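PDB 2YJ4: copper-transporting ATPase from Sulfolobus solfataricus, which probably uses ATP hydrolysis to move metal cations across the membrane, as a type IB P-type ATPase, of which this chain holds the phosphorylation and nucleotide-binding domains. Local coordinates for residues I25-T30 with G198-M203; T30-K35 with K154-S159; L54-A59 with Q81-L86; A60-L65 with I97-K102. The protein carries 1 engineered substitution. One frame throughout, in Å; residues are numbered along the deposited sequence.

Contact 1. Residues I25-T30 with G198-M203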
loop_
_atom_site.group_PDB
_atom_site.type_symbol
_atom_site.label_atom_id
_atom_site.label_comp_id
_atom_site.label_asym_id
_atom_site.label_seq_id
_atom_site.Cartn_x
_atom_site.Cartn_y
_atom_site.Cartn_z
ATOM N N ILE A 25 24.024 -8.153 0.394
ATOM C CA ILE A 25 23.676 -6.743 0.567
ATOM C C ILE A 25 24.779 -5.797 0.111
ATOM O O ILE A 25 24.498 -4.699 -0.369
ATOM C CB ILE A 25 23.299 -6.416 2.020
ATOM C CG1 ILE A 25 22.197 -7.350 2.498
ATOM C CG2 ILE A 25 22.825 -4.979 2.147
ATOM C CD1 ILE A 25 21.780 -7.110 3.928
ATOM N N LYS A 26 26.032 -6.206 0.264
ATOM C CA LYS A 26 27.132 -5.320 -0.094
ATOM C C LYS A 26 27.043 -5.020 -1.575
ATOM O O LYS A 26 27.420 -3.940 -2.030
ATOM C CB LYS A 26 28.487 -5.939 0.259
ATOM N N GLU A 27 26.498 -5.978 -2.320
ATOM C CA GLU A 27 26.446 -5.882 -3.768
ATOM C C GLU A 27 25.334 -4.986 -4.293
ATOM O O GLU A 27 25.362 -4.585 -5.463
ATOM C CB GLU A 27 26.264 -7.266 -4.375
ATOM C CG GLU A 27 27.335 -8.273 -4.015
ATOM C CD GLU A 27 27.148 -9.581 -4.764
ATOM O OE1 GLU A 27 25.991 -9.891 -5.138
ATOM O OE2 GLU A 27 28.154 -10.293 -4.981
ATOM N N ILE A 28 24.342 -4.687 -3.457
ATOM C CA ILE A 28 23.143 -4.031 -3.981
ATOM C C ILE A 28 23.401 -2.575 -4.361
ATOM O O ILE A 28 24.068 -1.837 -3.639
ATOM C CB ILE A 28 21.858 -4.177 -3.066
ATOM C CG1 ILE A 28 21.877 -3.178 -1.911
ATOM C CG2 ILE A 28 21.637 -5.624 -2.594
ATOM C CD1 ILE A 28 21.331 -1.821 -2.296
ATOM N N ASP A 29 22.859 -2.176 -5.506
ATOM C CA ASP A 29 23.022 -0.821 -5.999
ATOM C C ASP A 29 21.666 -0.185 -6.296
ATOM O O ASP A 29 21.580 1.001 -6.613
ATOM C CB ASP A 29 23.874 -0.839 -7.260
ATOM C CG ASP A 29 23.390 -1.857 -8.266
ATOM O OD1 ASP A 29 22.165 -1.951 -8.483
ATOM O OD2 ASP A 29 24.239 -2.575 -8.837
ATOM N N THR A 30 20.608 -0.982 -6.202
ATOM C CA THR A 30 19.269 -0.501 -6.517
ATOM C C THR A 30 18.286 -0.921 -5.436
ATOM O O THR A 30 18.180 -2.104 -5.109
ATOM C CB THR A 30 18.798 -1.032 -7.875
ATOM O OG1 THR A 30 19.740 -0.655 -8.886
ATOM C CG2 THR A 30 17.425 -0.476 -8.227
ATOM N N GLY A 198 22.275 -6.113 -15.071
ATOM C CA GLY A 198 23.354 -6.283 -14.110
ATOM C C GLY A 198 23.190 -5.579 -12.768
ATOM O O GLY A 198 24.113 -5.557 -11.952
ATOM N N ASN A 199 22.025 -4.994 -12.530
ATOM C CA ASN A 199 21.783 -4.328 -11.260
ATOM C C ASN A 199 21.476 -5.330 -10.167
ATOM O O ASN A 199 20.834 -6.347 -10.412
ATOM C CB ASN A 199 20.628 -3.348 -11.385
ATOM C CG ASN A 199 20.988 -2.143 -12.189
ATOM O OD1 ASN A 199 22.095 -1.611 -12.062
ATOM N ND2 ASN A 199 20.066 -1.698 -13.037
ATOM N N LYS A 200 21.946 -5.040 -8.962
ATOM C CA LYS A 200 21.628 -5.855 -7.803
ATOM C C LYS A 200 20.516 -5.179 -6.999
ATOM O O LYS A 200 20.689 -4.107 -6.440
ATOM C CB LYS A 200 22.876 -6.079 -6.951
ATOM C CG LYS A 200 23.917 -6.988 -7.604
ATOM C CD LYS A 200 23.512 -8.453 -7.533
ATOM C CE LYS A 200 24.471 -9.336 -8.318
ATOM N NZ LYS A 200 24.070 -10.780 -8.274
ATOM N N VAL A 201 19.361 -5.817 -6.953
ATOM C CA VAL A 201 18.171 -5.162 -6.466
ATOM C C VAL A 201 17.749 -5.646 -5.087
ATOM O O VAL A 201 17.623 -6.857 -4.838
ATOM C CB VAL A 201 17.019 -5.360 -7.463
ATOM C CG1 VAL A 201 15.706 -4.798 -6.888
ATOM C CG2 VAL A 201 17.376 -4.717 -8.804
ATOM N N LEU A 202 17.554 -4.688 -4.188
ATOM C CA LEU A 202 16.940 -4.967 -2.894
ATOM C C LEU A 202 15.557 -4.346 -2.928
ATOM O O LEU A 202 15.409 -3.182 -3.308
ATOM C CB LEU A 202 17.759 -4.385 -1.738
ATOM C CG LEU A 202 17.231 -4.746 -0.338
ATOM C CD1 LEU A 202 18.345 -4.785 0.681
ATOM C CD2 LEU A 202 16.124 -3.807 0.109
ATOM N N MET A 203 14.543 -5.125 -2.569
ATOM C CA MET A 203 13.169 -4.636 -2.643
ATOM C C MET A 203 12.457 -4.829 -1.336
ATOM O O MET A 203 12.572 -5.872 -0.692
ATOM C CB MET A 203 12.360 -5.318 -3.758
ATOM C CG MET A 203 10.823 -5.117 -3.645
ATOM S SD MET A 203 9.938 -5.859 -5.046
ATOM C CE MET A 203 11.228 -5.639 -6.262
#
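Asp29 grips Lys200 at both its backbone N and its backbone O. Asp29 N donates to Lys200 O at 3.1 Å, in the carbonyl plane and on a lone pair. Thr30 N reaches the same oxygen, also at 3.1 Å, so Lys200 O accepts two bonds. The Asp29 side chain turns back over this link because CG stands between the backbone N and the carbonyl carbon (chi1 50°). Its carboxylate therefore faces Lys200 N, which makes two weak bonds, to Asp29 OD1 at 3.1 Å and to Asp29 OD2 at 3.4 Å. Thr30 OG1 donates to Asp29 OD1 at 2.8 Å from the anti side, which helps fix the rotation of the group. With an alanine in place of this aspartate, Lys200 N and Thr30 OG1 would probably lose their shared carboxylate acceptor.

Lys200 bends at chi2 (-76°) and lies alongside Glu27. Its CB sits 3.3 Å from Glu27 O, and its NZ reaches Glu27 OE1 in a long salt bridge and Asp218 in a long, weak ion pair. Leu202 N then bonds Thr30 O, 2.8 Å away and nearly straight, where the parallel pairing of the sheet begins.

The contact lies where the loop after helix 21-26 enters the parallel sheet. Helix 184-196 covers Val201 through Leu194, while strands 154-158 and 219-223 continue the sheet beyond Thr30 and Leu202.

Contact 2. Residues T30-K35 with K154-S159. Engineered in segment 30-35: Asn34 (natural residue Asp).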
loop_
_atom_site.group_PDB
_atom_site.type_symbol
_atom_site.label_atom_id
_atom_site.label_comp_id
_atom_site.label_asym_id
_atom_site.label_seq_id
_atom_site.Cartn_x
_atom_site.Cartn_y
_atom_site.Cartn_z
ATOM N N THR A 30 20.608 -0.982 -6.202
ATOM C CA THR A 30 19.269 -0.501 -6.517
ATOM C C THR A 30 18.286 -0.921 -5.436
ATOM O O THR A 30 18.180 -2.104 -5.109
ATOM C CB THR A 30 18.798 -1.032 -7.875
ATOM O OG1 THR A 30 19.740 -0.655 -8.886
ATOM C CG2 THR A 30 17.425 -0.476 -8.227
ATOM N N ILE A 31 17.589 0.058 -4.868
ATOM C CA ILE A 31 16.605 -0.195 -3.816
ATOM C C ILE A 31 15.224 0.129 -4.353
ATOM O O ILE A 31 14.942 1.289 -4.679
ATOM C CB ILE A 31 16.847 0.687 -2.563
ATOM C CG1 ILE A 31 18.292 0.581 -2.098
ATOM C CG2 ILE A 31 15.927 0.260 -1.408
ATOM C CD1 ILE A 31 18.572 -0.682 -1.307
ATOM N N ILE A 32 14.365 -0.878 -4.459
ATOM C CA ILE A 32 13.016 -0.629 -4.966
ATOM C C ILE A 32 11.958 -0.723 -3.879
ATOM O O ILE A 32 11.877 -1.726 -3.181
ATOM C CB ILE A 32 12.628 -1.597 -6.069
ATOM C CG1 ILE A 32 13.614 -1.503 -7.242
ATOM C CG2 ILE A 32 11.223 -1.279 -6.541
ATOM C CD1 ILE A 32 13.410 -2.602 -8.314
ATOM N N PHE A 33 11.167 0.327 -3.719
ATOM C CA PHE A 33 10.075 0.275 -2.766
ATOM C C PHE A 33 8.765 0.045 -3.466
ATOM O O PHE A 33 8.405 0.813 -4.350
ATOM C CB PHE A 33 9.960 1.584 -2.008
ATOM C CG PHE A 33 11.077 1.821 -1.047
ATOM C CD1 PHE A 33 11.004 1.336 0.250
ATOM C CD2 PHE A 33 12.198 2.529 -1.433
ATOM C CE1 PHE A 33 12.027 1.560 1.149
ATOM C CE2 PHE A 33 13.230 2.759 -0.539
ATOM C CZ PHE A 33 13.143 2.275 0.756
ATOM N N ASN A 34 8.054 -1.009 -3.078
ATOM C CA ASN A 34 6.626 -1.068 -3.350
ATOM C C ASN A 34 5.937 -0.048 -2.461
ATOM O O ASN A 34 6.270 0.075 -1.284
ATOM C CB ASN A 34 6.067 -2.458 -3.085
ATOM C CG ASN A 34 6.567 -3.470 -4.082
ATOM O OD1 ASN A 34 6.110 -3.501 -5.232
ATOM N ND2 ASN A 34 7.520 -4.312 -3.654
ATOM N N LYS A 35 4.991 0.695 -3.017
ATOM C CA LYS A 35 4.359 1.774 -2.279
ATOM C C LYS A 35 3.530 1.276 -1.092
ATOM O O LYS A 35 3.931 1.438 0.064
ATOM C CB LYS A 35 3.486 2.636 -3.197
ATOM C CG LYS A 35 3.108 3.981 -2.579
ATOM C CD LYS A 35 1.868 4.641 -3.170
ATOM C CE LYS A 35 0.602 3.994 -2.648
ATOM N NZ LYS A 35 -0.525 4.967 -2.552
ATOM N N LYS A 154 20.539 3.914 -6.366
ATOM C CA LYS A 154 19.361 4.294 -7.140
ATOM C C LYS A 154 18.110 3.801 -6.420
ATOM O O LYS A 154 18.037 2.661 -5.936
ATOM C CB LYS A 154 19.426 3.704 -8.553
ATOM C CG LYS A 154 18.130 3.818 -9.336
ATOM C CD LYS A 154 18.242 3.080 -10.664
ATOM C CE LYS A 154 19.069 1.806 -10.492
ATOM N NZ LYS A 154 19.413 1.150 -11.780
ATOM N N ILE A 155 17.123 4.673 -6.330
ATOM C CA ILE A 155 15.919 4.334 -5.604
ATOM C C ILE A 155 14.768 4.385 -6.568
ATOM O O ILE A 155 14.603 5.372 -7.269
ATOM C CB ILE A 155 15.657 5.314 -4.461
ATOM C CG1 ILE A 155 16.795 5.243 -3.447
ATOM C CG2 ILE A 155 14.319 5.010 -3.819
ATOM C CD1 ILE A 155 16.538 6.039 -2.204
ATOM N N ILE A 156 13.988 3.311 -6.606
ATOM C CA ILE A 156 12.829 3.235 -7.470
ATOM C C ILE A 156 11.596 2.931 -6.630
ATOM O O ILE A 156 11.652 2.124 -5.692
ATOM C CB ILE A 156 13.007 2.125 -8.547
ATOM C CG1 ILE A 156 14.289 2.365 -9.362
ATOM C CG2 ILE A 156 11.774 2.042 -9.444
ATOM C CD1 ILE A 156 14.612 1.264 -10.361
ATOM N N ILE A 157 10.482 3.574 -6.956
ATOM C CA ILE A 157 9.216 3.209 -6.342
ATOM C C ILE A 157 8.272 2.573 -7.362
ATOM O O ILE A 157 8.121 3.077 -8.465
ATOM C CB ILE A 157 8.528 4.397 -5.707
ATOM C CG1 ILE A 157 9.446 5.015 -4.642
ATOM C CG2 ILE A 157 7.186 3.955 -5.109
ATOM C CD1 ILE A 157 8.894 6.272 -3.990
ATOM N N LEU A 158 7.663 1.456 -6.968
ATOM C CA LEU A 158 6.652 0.746 -7.749
ATOM C C LEU A 158 5.321 0.628 -6.996
ATOM O O LEU A 158 5.307 0.436 -5.782
ATOM C CB LEU A 158 7.141 -0.671 -8.035
ATOM C CG LEU A 158 8.472 -0.839 -8.742
ATOM C CD1 LEU A 158 8.751 -2.317 -8.927
ATOM C CD2 LEU A 158 8.453 -0.095 -10.065
ATOM N N SER A 159 4.209 0.726 -7.713
ATOM C CA SER A 159 2.905 0.346 -7.151
ATOM C C SER A 159 1.850 0.075 -8.223
ATOM O O SER A 159 1.982 0.511 -9.364
ATOM C CB SER A 159 2.377 1.385 -6.147
ATOM O OG SER A 159 2.177 2.643 -6.757
#
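The shortest polar bond here runs from Phe33 N to Ile156 O, 2.7 Å. It joins two neighbouring parallel strands, 30-34 and 154-158, in the Rossmann-like sheet of the haloacid dehalogenase fold. This is the phosphorylation domain of the ATPase. Ile31 and Phe33 use both N and O on this side, whereas the N and O of Ile32 bond strand 201-205. Ile31 N meets Lys154 O at 2.8 Å. Leu158 N meets Phe33 O, also at 2.8 Å, about 23° off the carbonyl plane. Lys35 N closes the series on Leu158 O.

Thr30, Ile32 and Asn34 share one face with Lys154, Ile156 and Leu158. There Ile32 and Ile156 run side by side, with Ile32 CG1 at 3.9 Å from Ile156 CB. On the other face the Phe33 ring is met at its edge, near its plane, by Ile155 CG2 at 4.0 Å from Phe33 CD2.

The carboxyl ends of both strands carry the site. Asn34 is engineered in place of the Asp that opens the DKTGT motif of P-type ATPases. Its amide bonds Ile204 O and, weakly, Lys187 NZ. Lys35 and Ser159 belong to an ATP site, and a phosphate ion, probably from the crystallisation liquor, lies about 3 Å from the Ser159 side chain. Lys35 points its amine at Asp161, in a salt bridge. On the face of Ile32 and Leu158, chi1 of Ile32 (-59°) sets CG1 beside the backbone N and CG2 anti to it, and Ile32 CG2 touches Leu158 CG at 3.6 Å.

Contact 3. Residues L54-A59 with Q81-L86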
loop_
_atom_site.group_PDB
_atom_site.type_symbol
_atom_site.label_atom_id
_atom_site.label_comp_id
_atom_site.label_asym_id
_atom_site.label_seq_id
_atom_site.Cartn_x
_atom_site.Cartn_y
_atom_site.Cartn_z
ATOM N N LEU A 54 -26.886 13.834 3.459
ATOM C CA LEU A 54 -27.863 12.767 3.286
ATOM C C LEU A 54 -27.232 11.636 2.482
ATOM O O LEU A 54 -27.376 10.467 2.836
ATOM C CB LEU A 54 -29.145 13.276 2.627
ATOM C CG LEU A 54 -30.160 12.168 2.316
ATOM C CD1 LEU A 54 -30.495 11.331 3.571
ATOM C CD2 LEU A 54 -31.422 12.741 1.663
ATOM N N SER A 55 -26.478 11.996 1.442
ATOM C CA SER A 55 -25.745 11.023 0.620
ATOM C C SER A 55 -24.654 10.318 1.418
ATOM O O SER A 55 -24.399 9.120 1.251
ATOM C CB SER A 55 -25.088 11.713 -0.583
ATOM O OG SER A 55 -26.020 12.493 -1.296
ATOM N N LEU A 56 -23.972 11.081 2.261
ATOM C CA LEU A 56 -22.950 10.499 3.114
ATOM C C LEU A 56 -23.590 9.417 3.992
ATOM O O LEU A 56 -23.145 8.257 3.989
ATOM C CB LEU A 56 -22.290 11.593 3.949
ATOM C CG LEU A 56 -21.246 11.163 4.964
ATOM C CD1 LEU A 56 -20.115 10.425 4.241
ATOM C CD2 LEU A 56 -20.751 12.401 5.684
ATOM N N ALA A 57 -24.660 9.784 4.703
ATOM C CA ALA A 57 -25.375 8.832 5.566
ATOM C C ALA A 57 -25.792 7.571 4.815
ATOM O O ALA A 57 -25.516 6.462 5.270
ATOM C CB ALA A 57 -26.578 9.485 6.210
ATOM N N TYR A 58 -26.463 7.741 3.675
ATOM C CA TYR A 58 -26.800 6.600 2.798
ATOM C C TYR A 58 -25.601 5.701 2.520
ATOM O O TYR A 58 -25.629 4.490 2.801
ATOM C CB TYR A 58 -27.385 7.095 1.469
ATOM C CG TYR A 58 -28.809 7.590 1.593
ATOM C CD1 TYR A 58 -29.616 7.179 2.653
ATOM C CD2 TYR A 58 -29.344 8.463 0.667
ATOM C CE1 TYR A 58 -30.918 7.631 2.785
ATOM C CE2 TYR A 58 -30.652 8.901 0.779
ATOM C CZ TYR A 58 -31.432 8.479 1.836
ATOM O OH TYR A 58 -32.715 8.933 1.968
ATOM N N ALA A 59 -24.536 6.299 1.979
ATOM C CA ALA A 59 -23.323 5.542 1.675
ATOM C C ALA A 59 -22.784 4.747 2.861
ATOM O O ALA A 59 -22.539 3.547 2.743
ATOM C CB ALA A 59 -22.240 6.450 1.100
ATOM N N GLN A 81 -18.173 12.825 10.852
ATOM C CA GLN A 81 -18.971 13.957 10.409
ATOM C C GLN A 81 -20.213 14.055 11.262
ATOM O O GLN A 81 -20.829 15.107 11.359
ATOM C CB GLN A 81 -19.352 13.825 8.940
ATOM C CG GLN A 81 -18.173 13.666 8.036
ATOM C CD GLN A 81 -17.099 14.704 8.300
ATOM O OE1 GLN A 81 -17.389 15.870 8.575
ATOM N NE2 GLN A 81 -15.846 14.283 8.215
ATOM N N GLY A 82 -20.578 12.958 11.906
ATOM C CA GLY A 82 -21.633 13.014 12.901
ATOM C C GLY A 82 -22.966 12.468 12.429
ATOM O O GLY A 82 -23.965 12.624 13.119
ATOM N N VAL A 83 -22.995 11.832 11.257
ATOM C CA VAL A 83 -24.242 11.246 10.753
ATOM C C VAL A 83 -24.380 9.842 11.328
ATOM O O VAL A 83 -23.395 9.228 11.709
ATOM C CB VAL A 83 -24.305 11.201 9.192
ATOM C CG1 VAL A 83 -23.956 12.575 8.567
ATOM C CG2 VAL A 83 -23.400 10.117 8.649
ATOM N N LYS A 84 -25.600 9.327 11.405
ATOM C CA LYS A 84 -25.801 8.023 12.017
ATOM C C LYS A 84 -26.084 6.941 10.987
ATOM O O LYS A 84 -26.492 7.231 9.877
ATOM C CB LYS A 84 -26.904 8.083 13.086
ATOM C CG LYS A 84 -28.315 7.974 12.548
ATOM C CD LYS A 84 -29.341 8.280 13.626
ATOM C CE LYS A 84 -30.738 8.324 13.002
ATOM N NZ LYS A 84 -31.760 8.949 13.901
ATOM N N ILE A 85 -25.829 5.693 11.364
ATOM C CA ILE A 85 -26.075 4.549 10.504
ATOM C C ILE A 85 -27.581 4.273 10.367
ATOM O O ILE A 85 -28.306 4.182 11.365
ATOM C CB ILE A 85 -25.350 3.305 11.041
ATOM C CG1 ILE A 85 -23.832 3.533 11.015
ATOM C CG2 ILE A 85 -25.764 2.044 10.250
ATOM C CD1 ILE A 85 -23.348 4.064 9.660
ATOM N N LEU A 86 -28.060 4.167 9.129
ATOM C CA LEU A 86 -29.478 3.943 8.903
ATOM C C LEU A 86 -29.701 2.481 8.608
ATOM O O LEU A 86 -28.768 1.772 8.240
ATOM C CB LEU A 86 -30.013 4.820 7.768
ATOM C CG LEU A 86 -29.984 6.338 7.994
ATOM C CD1 LEU A 86 -30.602 7.063 6.810
ATOM C CD2 LEU A 86 -30.700 6.717 9.277
#
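Leu56 keeps CG trans to its main-chain nitrogen (chi1 177°), which swings CD2 out from helix 53-63 to Gln81. Leu56 CD2 meets Gln81 CG at 3.7 Å, and the two side chains cross at about a right angle. The aliphatic part of Gln81 does the touching and its amide leads away. Val83 has CG2 wedged between the backbone N and the carbonyl carbon. The branch drops onto Ala57, where Val83 CG2 reaches Ala57 CA at 3.9 Å and Ala57 CB at 4.1 Å. The other branch, Val83 CG1, stands 4.3 Å from Leu56 CD2. The small Ala57 probably allows the loop to come this near to the helix.

At the far end Leu86 CD1 comes to Tyr58 CE1 at a slant, 4.1 Å away. One face of the Tyr58 ring is covered by Leu54 CD1 from the same helix, 3.5 Å above the plane and toward the rim. No hydrogen bond joins the two segments, so the contact is apolar packing. Gly82 has positive phi, where a side chain would jam against the carbonyl O before it, and here the chain leaves helix 69-81 and turns back.

This is the outer part of the nucleotide-binding domain, where the loop after helix 69-81 folds over helix 53-63. Leu86 N donates to Ser61 OG. Leu56 also packs on Tyr77 and Ala78 of helix 69-81, and helix 53-63 rests on the antiparallel sheet through Tyr58 and Ala59.

Contact 4. Residues A60-L65 with I97-K102. With AMP (adenosine monophosphate), chain C.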
loop_
_atom_site.group_PDB
_atom_site.type_symbol
_atom_site.label_atom_id
_atom_site.label_comp_id
_atom_site.label_asym_id
_atom_site.label_seq_id
_atom_site.Cartn_x
_atom_site.Cartn_y
_atom_site.Cartn_z
ATOM N N ALA A 60 -22.591 5.406 4.003
ATOM C CA ALA A 60 -22.067 4.715 5.191
ATOM C C ALA A 60 -23.052 3.654 5.723
ATOM O O ALA A 60 -22.649 2.577 6.145
ATOM C CB ALA A 60 -21.720 5.717 6.293
ATOM N N SER A 61 -24.339 3.951 5.726
ATOM C CA SER A 61 -25.299 2.931 6.147
ATOM C C SER A 61 -25.087 1.648 5.329
ATOM O O SER A 61 -24.951 0.552 5.884
ATOM C CB SER A 61 -26.738 3.430 5.987
ATOM O OG SER A 61 -26.938 4.647 6.684
ATOM N N VAL A 62 -25.023 1.782 4.005
ATOM C CA VAL A 62 -24.821 0.598 3.163
ATOM C C VAL A 62 -23.458 -0.031 3.416
ATOM O O VAL A 62 -23.360 -1.244 3.547
ATOM C CB VAL A 62 -25.006 0.899 1.666
ATOM C CG1 VAL A 62 -24.462 -0.229 0.821
ATOM C CG2 VAL A 62 -26.471 1.128 1.359
ATOM N N GLU A 63 -22.413 0.790 3.513
ATOM C CA GLU A 63 -21.056 0.265 3.743
ATOM C C GLU A 63 -20.877 -0.319 5.137
ATOM O O GLU A 63 -19.891 -0.994 5.406
ATOM C CB GLU A 63 -19.987 1.336 3.501
ATOM C CG GLU A 63 -19.921 1.852 2.081
ATOM C CD GLU A 63 -19.157 0.926 1.159
ATOM O OE1 GLU A 63 -18.945 -0.250 1.527
ATOM O OE2 GLU A 63 -18.760 1.378 0.063
ATOM N N ALA A 64 -21.826 -0.064 6.025
ATOM C CA ALA A 64 -21.683 -0.529 7.406
ATOM C C ALA A 64 -21.757 -2.043 7.448
ATOM O O ALA A 64 -21.312 -2.658 8.411
ATOM C CB ALA A 64 -22.758 0.085 8.324
ATOM N N LEU A 65 -22.332 -2.633 6.396
ATOM C CA LEU A 65 -22.581 -4.069 6.342
ATOM C C LEU A 65 -21.484 -4.840 5.609
ATOM O O LEU A 65 -21.616 -6.036 5.370
ATOM C CB LEU A 65 -23.928 -4.345 5.677
ATOM C CG LEU A 65 -25.182 -3.869 6.404
ATOM C CD1 LEU A 65 -26.420 -4.294 5.636
ATOM C CD2 LEU A 65 -25.215 -4.421 7.820
ATOM N N ILE A 97 -17.157 -4.785 -7.725
ATOM C CA ILE A 97 -17.562 -3.380 -7.767
ATOM C C ILE A 97 -17.627 -2.740 -6.376
ATOM O O ILE A 97 -16.839 -1.849 -6.045
ATOM C CB ILE A 97 -18.937 -3.226 -8.447
ATOM N N GLY A 98 -18.578 -3.202 -5.572
ATOM C CA GLY A 98 -18.762 -2.705 -4.226
ATOM C C GLY A 98 -20.028 -3.261 -3.606
ATOM O O GLY A 98 -20.216 -4.471 -3.534
ATOM N N VAL A 99 -20.912 -2.375 -3.167
ATOM C CA VAL A 99 -22.047 -2.803 -2.371
ATOM C C VAL A 99 -23.315 -2.104 -2.799
ATOM O O VAL A 99 -23.283 -1.089 -3.489
ATOM C CB VAL A 99 -21.817 -2.535 -0.873
ATOM C CG1 VAL A 99 -20.553 -3.210 -0.411
ATOM C CG2 VAL A 99 -21.730 -1.047 -0.624
ATOM N N ARG A 100 -24.436 -2.651 -2.358
ATOM C CA ARG A 100 -25.724 -2.206 -2.822
ATOM C C ARG A 100 -26.719 -2.501 -1.711
ATOM O O ARG A 100 -26.510 -3.407 -0.906
ATOM C CB ARG A 100 -26.082 -2.970 -4.109
ATOM C CG ARG A 100 -27.525 -2.848 -4.545
ATOM C CD ARG A 100 -28.178 -4.219 -4.675
ATOM N NE ARG A 100 -29.557 -4.208 -4.186
ATOM C CZ ARG A 100 -30.605 -3.845 -4.920
ATOM N NH1 ARG A 100 -30.434 -3.468 -6.185
ATOM N NH2 ARG A 100 -31.824 -3.857 -4.392
ATOM N N GLY A 101 -27.798 -1.738 -1.656
ATOM C CA GLY A 101 -28.749 -1.889 -0.578
ATOM C C GLY A 101 -29.857 -0.878 -0.738
ATOM O O GLY A 101 -29.739 0.048 -1.532
ATOM N N LYS A 102 -30.937 -1.056 0.013
ATOM C CA LYS A 102 -32.132 -0.236 -0.164
ATOM C C LYS A 102 -32.506 0.447 1.149
ATOM O O LYS A 102 -32.591 -0.199 2.186
ATOM C CB LYS A 102 -33.292 -1.087 -0.697
ATOM C CG LYS A 102 -34.495 -0.274 -1.167
ATOM C CD LYS A 102 -35.808 -0.854 -0.649
ATOM C CE LYS A 102 -36.176 -2.165 -1.338
ATOM N NZ LYS A 102 -37.042 -1.943 -2.533
HETATM P P AMP C . -10.375 -5.507 -3.931
HETATM O O1P AMP C . -9.886 -6.304 -5.119
HETATM O O2P AMP C . -11.181 -6.407 -3.018
HETATM O O3P AMP C . -9.221 -4.727 -3.334
HETATM O "O5'" AMP C . -11.356 -4.510 -4.692
HETATM C "C5'" AMP C . -10.903 -3.748 -5.799
HETATM C "C4'" AMP C . -11.740 -2.513 -5.994
HETATM O "O4'" AMP C . -13.140 -2.841 -5.808
HETATM C "C3'" AMP C . -11.497 -1.384 -5.005
HETATM O "O3'" AMP C . -10.358 -0.603 -5.322
HETATM C "C2'" AMP C . -12.810 -0.606 -5.048
HETATM O "O2'" AMP C . -12.857 0.251 -6.180
HETATM C "C1'" AMP C . -13.825 -1.733 -5.258
HETATM N N9 AMP C . -14.461 -2.152 -3.992
HETATM C C8 AMP C . -14.297 -3.348 -3.385
HETATM N N7 AMP C . -15.027 -3.424 -2.244
HETATM C C5 AMP C . -15.682 -2.253 -2.114
HETATM C C6 AMP C . -16.628 -1.672 -1.140
HETATM N N6 AMP C . -17.011 -2.386 -0.065
HETATM N N1 AMP C . -17.073 -0.416 -1.356
HETATM C C2 AMP C . -16.687 0.297 -2.430
HETATM N N3 AMP C . -15.831 -0.167 -3.360
HETATM C C4 AMP C . -15.308 -1.415 -3.265
#
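Glu63 and Val99 cross obliquely beside the adenine of AMP, where helix 53-63 lies over the antiparallel sheet of the nucleotide-binding domain. Glu63 bends at chi2 (-80°), which carries its carboxylate to the side of the adenine that bears N1 and N6. Glu63 OE1 accepts a hydrogen bond from AMP N6 at 3.3 Å. Its other oxygen, Glu63 OE2, stands 2.8 Å from AMP N1. Val99 touches both partners: its CG2 meets Glu63 OE1 at 3.6 Å and its CG1 is 3.7 Å from AMP N6. One valine thus packs on both the carboxylate and the amine it holds. Were this glutamate an alanine, the adenine amino group would probably lose its acceptor and the base would be less firmly placed.

Val62 and Val99 slide past each other in opposite directions, though the closest approach of their methyls in the model is doubtful. Val62 CG2 also sits over Gly101, 4.2 Å from Gly101 CA, where a side chain would be tight. Val110 of strand 106-111 backs both Glu63 and Val99. The start of the strand also borders the ligand. Ile97 O approaches the ribose, and Gly98, where a beta carbon would crowd AMP C2, brings its CA to 3.8 Å from AMP C5.

The four contacts fall into two pairs, one in each domain. Contacts 1 and 2 share Thr30 and sit in the same parallel sheet; Leu202 O and Ile32 N, 2.8 Å apart, probably form a hydrogen bond between them. Contacts 3 and 4 both use helix 53-63, and they touch through the bond of Leu86 to Ser61. The centres of contacts 2 and 4 are about 36 Å apart, their nearest atoms about 18 Å. AMP is bound by Glu63 of contact 4 and remains about 12 Å from the Lys35 side chain of contact 2. Contacts 1 and 3 lie farthest apart, with centres about 50 Å from each other.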